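Local coordinates for protein trichomaglin (Trichosanthes lepiniana, PDB 1SGL) that probably cleaves RNA as an S-like ribonuclease of the ribonuclease T2 family, at residues R165-V176 with C192-S203. Sequence-based numbering, arbitrary orientation.
Sequences RPKLRCDEEGLV and CVQVGSCPRYVS. With SO4 (sulfate ion), chain E; SO4 (sulfate ion), chain D.
Cys170 and Cys198 are joined by a disulfide, with SG of Cys170 2.0 Å from SG of Cys198 and chi3 at 96°. Val202 CG1 packs on Cys170 SG at 3.7 Å. Beside the bridge, Ser197 OG accepts a nearly straight hydrogen bond from Cys170 N (2.9 Å, 168°). The hydroxyl gets there because OG lies anti to the Ser197 backbone N (chi1 170°). One water links Leu168 O to Cys198 N, and a second joins Asp171 O to Ser197 O. In this ribonuclease T2 fold, the contact ties strand 167-170, at an edge of the main antiparallel sheet, to the chain leading into strand 201-203. At one end, Cys192 N donates a hydrogen bond to Arg165 O (2.9 Å). Arg165 NE and NH2 both reach back weakly to Cys192 O, near the guanidinium plane, while Gln194 NE2 sits over one guanidinium face. Cys192 O would probably lose both side-chain donors, and the Gln194 amide the flat group beneath it, with an alanine at Arg165. At the other end, Ser203 N hydrogen-bonds Gly174 O and Val176 N hydrogen-bonds Ser203 O. Asp171 begins a type I beta turn to Gly174. Its OD1 accepts Glu173 N, an Asx turn, and also Leu175 N, from opposite carboxylate faces. Cys182 anchors Cys192 through another disulfide.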
loop_
_atom_site.group_PDB
_atom_site.type_symbol
_atom_site.label_atom_id
_atom_site.label_comp_id
_atom_site.label_asym_id
_atom_site.label_seq_id
_atom_site.Cartn_x
_atom_site.Cartn_y
_atom_site.Cartn_z
ATOM N N ARG A 165 0.349 9.655 -12.864
ATOM C CA ARG A 165 1.594 9.767 -12.122
ATOM C C ARG A 165 1.510 9.318 -10.655
ATOM O O ARG A 165 0.681 9.807 -9.896
ATOM C CB ARG A 165 2.082 11.218 -12.170
ATOM C CG ARG A 165 3.333 11.478 -11.335
ATOM C CD ARG A 165 3.858 12.897 -11.549
ATOM N NE ARG A 165 2.928 13.884 -11.019
ATOM C CZ ARG A 165 2.444 14.908 -11.714
ATOM N NH1 ARG A 165 2.807 15.087 -12.978
ATOM N NH2 ARG A 165 1.582 15.740 -11.147
ATOM N N PRO A 166 2.386 8.391 -10.236
ATOM C CA PRO A 166 2.368 7.923 -8.843
ATOM C C PRO A 166 3.266 8.809 -7.981
ATOM O O PRO A 166 3.963 9.677 -8.484
ATOM C CB PRO A 166 2.952 6.528 -8.950
ATOM C CG PRO A 166 4.055 6.751 -9.952
ATOM C CD PRO A 166 3.374 7.629 -11.024
ATOM N N LYS A 167 3.255 8.549 -6.683
ATOM C CA LYS A 167 4.073 9.268 -5.724
ATOM C C LYS A 167 5.043 8.241 -5.117
ATOM O O LYS A 167 4.618 7.246 -4.540
ATOM C CB LYS A 167 3.166 9.877 -4.648
ATOM C CG LYS A 167 3.895 10.583 -3.525
ATOM C CD LYS A 167 2.982 11.572 -2.797
ATOM C CE LYS A 167 1.708 10.913 -2.287
ATOM N NZ LYS A 167 0.864 11.853 -1.486
ATOM N N LEU A 168 6.344 8.464 -5.276
ATOM C CA LEU A 168 7.346 7.548 -4.735
ATOM C C LEU A 168 8.009 8.137 -3.503
ATOM O O LEU A 168 8.249 9.345 -3.432
ATOM C CB LEU A 168 8.429 7.246 -5.768
ATOM C CG LEU A 168 8.263 6.086 -6.753
ATOM C CD1 LEU A 168 8.390 4.765 -6.008
ATOM C CD2 LEU A 168 6.934 6.195 -7.476
ATOM N N ARG A 169 8.299 7.277 -2.534
ATOM C CA ARG A 169 8.947 7.691 -1.304
ATOM C C ARG A 169 10.080 6.705 -1.003
ATOM O O ARG A 169 9.868 5.492 -0.992
ATOM C CB ARG A 169 7.929 7.707 -0.169
ATOM C CG ARG A 169 8.376 8.515 1.035
ATOM C CD ARG A 169 7.223 9.382 1.549
ATOM N NE ARG A 169 7.665 10.352 2.543
ATOM C CZ ARG A 169 6.885 11.290 3.070
ATOM N NH1 ARG A 169 5.613 11.388 2.699
ATOM N NH2 ARG A 169 7.381 12.136 3.966
ATOM N N CYS A 170 11.279 7.238 -0.785
ATOM C CA CYS A 170 12.477 6.443 -0.505
ATOM C C CYS A 170 13.018 6.745 0.888
ATOM O O CYS A 170 12.699 7.780 1.463
ATOM C CB CYS A 170 13.588 6.780 -1.512
ATOM S SG CYS A 170 13.313 6.168 -3.202
ATOM N N ASP A 171 13.824 5.840 1.440
ATOM C CA ASP A 171 14.425 6.137 2.728
ATOM C C ASP A 171 15.664 6.978 2.383
ATOM O O ASP A 171 15.865 7.334 1.219
ATOM C CB ASP A 171 14.798 4.863 3.513
ATOM C CG ASP A 171 15.717 3.930 2.747
ATOM O OD1 ASP A 171 16.424 4.371 1.819
ATOM O OD2 ASP A 171 15.740 2.736 3.103
ATOM N N GLU A 172 16.489 7.300 3.370
ATOM C CA GLU A 172 17.657 8.138 3.112
ATOM C C GLU A 172 18.859 7.464 2.446
ATOM O O GLU A 172 19.808 8.141 2.039
ATOM C CB GLU A 172 18.065 8.841 4.410
ATOM C CG GLU A 172 16.996 9.831 4.877
ATOM C CD GLU A 172 17.406 10.638 6.092
ATOM O OE1 GLU A 172 18.620 10.789 6.332
ATOM O OE2 GLU A 172 16.509 11.139 6.799
ATOM N N GLU A 173 18.816 6.143 2.321
ATOM C CA GLU A 173 19.891 5.412 1.664
ATOM C C GLU A 173 19.526 5.143 0.201
ATOM O O GLU A 173 20.242 4.436 -0.512
ATOM C CB GLU A 173 20.156 4.080 2.361
ATOM C CG GLU A 173 20.774 4.215 3.736
ATOM C CD GLU A 173 19.746 4.186 4.851
ATOM O OE1 GLU A 173 18.742 4.932 4.779
ATOM O OE2 GLU A 173 19.953 3.414 5.807
ATOM N N GLY A 174 18.404 5.705 -0.233
ATOM C CA GLY A 174 17.965 5.521 -1.604
ATOM C C GLY A 174 17.140 4.269 -1.885
ATOM O O GLY A 174 17.046 3.842 -3.037
ATOM N N LEU A 175 16.558 3.664 -0.854
ATOM C CA LEU A 175 15.733 2.477 -1.056
ATOM C C LEU A 175 14.283 2.898 -1.186
ATOM O O LEU A 175 13.806 3.743 -0.429
ATOM C CB LEU A 175 15.868 1.491 0.112
ATOM C CG LEU A 175 17.046 0.504 0.087
ATOM C CD1 LEU A 175 18.371 1.253 0.032
ATOM C CD2 LEU A 175 16.996 -0.381 1.328
ATOM N N VAL A 176 13.591 2.316 -2.159
ATOM C CA VAL A 176 12.181 2.612 -2.377
ATOM C C VAL A 176 11.386 2.004 -1.226
ATOM O O VAL A 176 11.512 0.811 -0.933
ATOM C CB VAL A 176 11.675 2.000 -3.705
ATOM C CG1 VAL A 176 10.157 2.133 -3.792
ATOM C CG2 VAL A 176 12.339 2.696 -4.891
ATOM N N CYS A 192 -0.839 12.058 -8.882
ATOM C CA CYS A 192 -0.666 12.401 -7.481
ATOM C C CYS A 192 0.177 13.679 -7.456
ATOM O O CYS A 192 0.892 13.984 -8.418
ATOM C CB CYS A 192 0.108 11.319 -6.737
ATOM S SG CYS A 192 -0.715 9.748 -6.324
ATOM N N VAL A 193 0.106 14.418 -6.355
ATOM C CA VAL A 193 0.893 15.641 -6.219
ATOM C C VAL A 193 2.378 15.283 -6.221
ATOM O O VAL A 193 2.788 14.312 -5.587
ATOM C CB VAL A 193 0.551 16.382 -4.905
ATOM C CG1 VAL A 193 1.551 17.502 -4.659
ATOM C CG2 VAL A 193 -0.862 16.950 -4.982
ATOM N N GLN A 194 3.174 16.070 -6.940
ATOM C CA GLN A 194 4.616 15.846 -7.032
ATOM C C GLN A 194 5.281 15.954 -5.662
ATOM O O GLN A 194 4.894 16.787 -4.844
ATOM C CB GLN A 194 5.251 16.876 -7.968
ATOM C CG GLN A 194 6.672 16.527 -8.380
ATOM C CD GLN A 194 6.711 15.514 -9.513
ATOM O OE1 GLN A 194 7.737 14.871 -9.760
ATOM N NE2 GLN A 194 5.594 15.378 -10.218
ATOM N N VAL A 195 6.282 15.115 -5.418
ATOM C CA VAL A 195 7.003 15.135 -4.148
ATOM C C VAL A 195 8.496 14.867 -4.356
ATOM O O VAL A 195 8.890 14.179 -5.296
ATOM C CB VAL A 195 6.459 14.069 -3.171
ATOM C CG1 VAL A 195 6.790 12.668 -3.688
ATOM C CG2 VAL A 195 7.058 14.275 -1.794
ATOM N N GLY A 196 9.321 15.416 -3.473
ATOM C CA GLY A 196 10.752 15.203 -3.575
ATOM C C GLY A 196 11.197 14.272 -2.466
ATOM O O GLY A 196 11.185 14.647 -1.293
ATOM N N SER A 197 11.572 13.050 -2.819
ATOM C CA SER A 197 12.008 12.094 -1.808
ATOM C C SER A 197 13.137 11.208 -2.291
ATOM O O SER A 197 14.170 11.081 -1.637
ATOM C CB SER A 197 10.838 11.207 -1.370
ATOM O OG SER A 197 11.293 10.129 -0.562
ATOM N N CYS A 198 12.931 10.595 -3.444
ATOM C CA CYS A 198 13.910 9.688 -4.002
ATOM C C CYS A 198 14.998 10.359 -4.823
ATOM O O CYS A 198 14.747 11.337 -5.518
ATOM C CB CYS A 198 13.206 8.659 -4.874
ATOM S SG CYS A 198 12.066 7.555 -3.991
ATOM N N PRO A 199 16.232 9.837 -4.743
ATOM C CA PRO A 199 17.354 10.392 -5.502
ATOM C C PRO A 199 17.201 9.892 -6.941
ATOM O O PRO A 199 16.255 9.157 -7.233
ATOM C CB PRO A 199 18.565 9.801 -4.798
ATOM C CG PRO A 199 18.063 8.446 -4.373
ATOM C CD PRO A 199 16.684 8.762 -3.838
ATOM N N ARG A 200 18.124 10.270 -7.824
ATOM C CA ARG A 200 18.054 9.868 -9.231
ATOM C C ARG A 200 18.158 8.360 -9.436
ATOM O O ARG A 200 17.557 7.815 -10.355
ATOM C CB ARG A 200 19.149 10.564 -10.056
ATOM C CG ARG A 200 18.981 10.365 -11.567
ATOM C CD ARG A 200 20.122 10.987 -12.368
ATOM N NE ARG A 200 20.577 12.216 -11.740
ATOM C CZ ARG A 200 19.800 13.266 -11.497
ATOM N NH1 ARG A 200 18.517 13.246 -11.844
ATOM N NH2 ARG A 200 20.301 14.324 -10.869
ATOM N N TYR A 201 18.935 7.687 -8.601
ATOM C CA TYR A 201 19.060 6.242 -8.722
ATOM C C TYR A 201 18.522 5.603 -7.451
ATOM O O TYR A 201 18.811 6.060 -6.348
ATOM C CB TYR A 201 20.515 5.845 -8.969
ATOM C CG TYR A 201 21.052 6.420 -10.259
ATOM C CD1 TYR A 201 21.627 7.686 -10.293
ATOM C CD2 TYR A 201 20.929 5.722 -11.459
ATOM C CE1 TYR A 201 22.066 8.246 -11.488
ATOM C CE2 TYR A 201 21.363 6.274 -12.656
ATOM C CZ TYR A 201 21.929 7.536 -12.660
ATOM O OH TYR A 201 22.347 8.096 -13.842
ATOM N N VAL A 202 17.719 4.559 -7.610
ATOM C CA VAL A 202 17.126 3.901 -6.462
ATOM C C VAL A 202 17.308 2.398 -6.501
ATOM O O VAL A 202 17.684 1.822 -7.523
ATOM C CB VAL A 202 15.614 4.221 -6.355
ATOM C CG1 VAL A 202 15.411 5.721 -6.201
ATOM C CG2 VAL A 202 14.875 3.699 -7.585
ATOM N N SER A 203 17.048 1.758 -5.373
ATOM C CA SER A 203 17.191 0.321 -5.313
ATOM C C SER A 203 15.908 -0.336 -4.844
ATOM O O SER A 203 15.166 0.219 -4.035
ATOM C CB SER A 203 18.360 -0.056 -4.398
ATOM O OG SER A 203 18.145 0.397 -3.081
HETATM S S SO4 E . 16.772 4.890 7.313
HETATM O O1 SO4 E . 16.181 5.096 8.653
HETATM O O2 SO4 E . 18.211 5.209 7.354
HETATM O O3 SO4 E . 16.104 5.777 6.339
HETATM O O4 SO4 E . 16.591 3.478 6.920
HETATM S S SO4 D . 2.009 9.440 1.109
HETATM O O1 SO4 D . 2.572 9.389 2.473
HETATM O O2 SO4 D . 1.258 8.196 0.833
HETATM O O3 SO4 D . 3.121 9.576 0.146
HETATM O O4 SO4 D . 1.098 10.596 0.992
HETATM O O HOH W 1 10.551 10.533 -4.858
HETATM O O HOH W 2 15.748 9.714 -0.066
#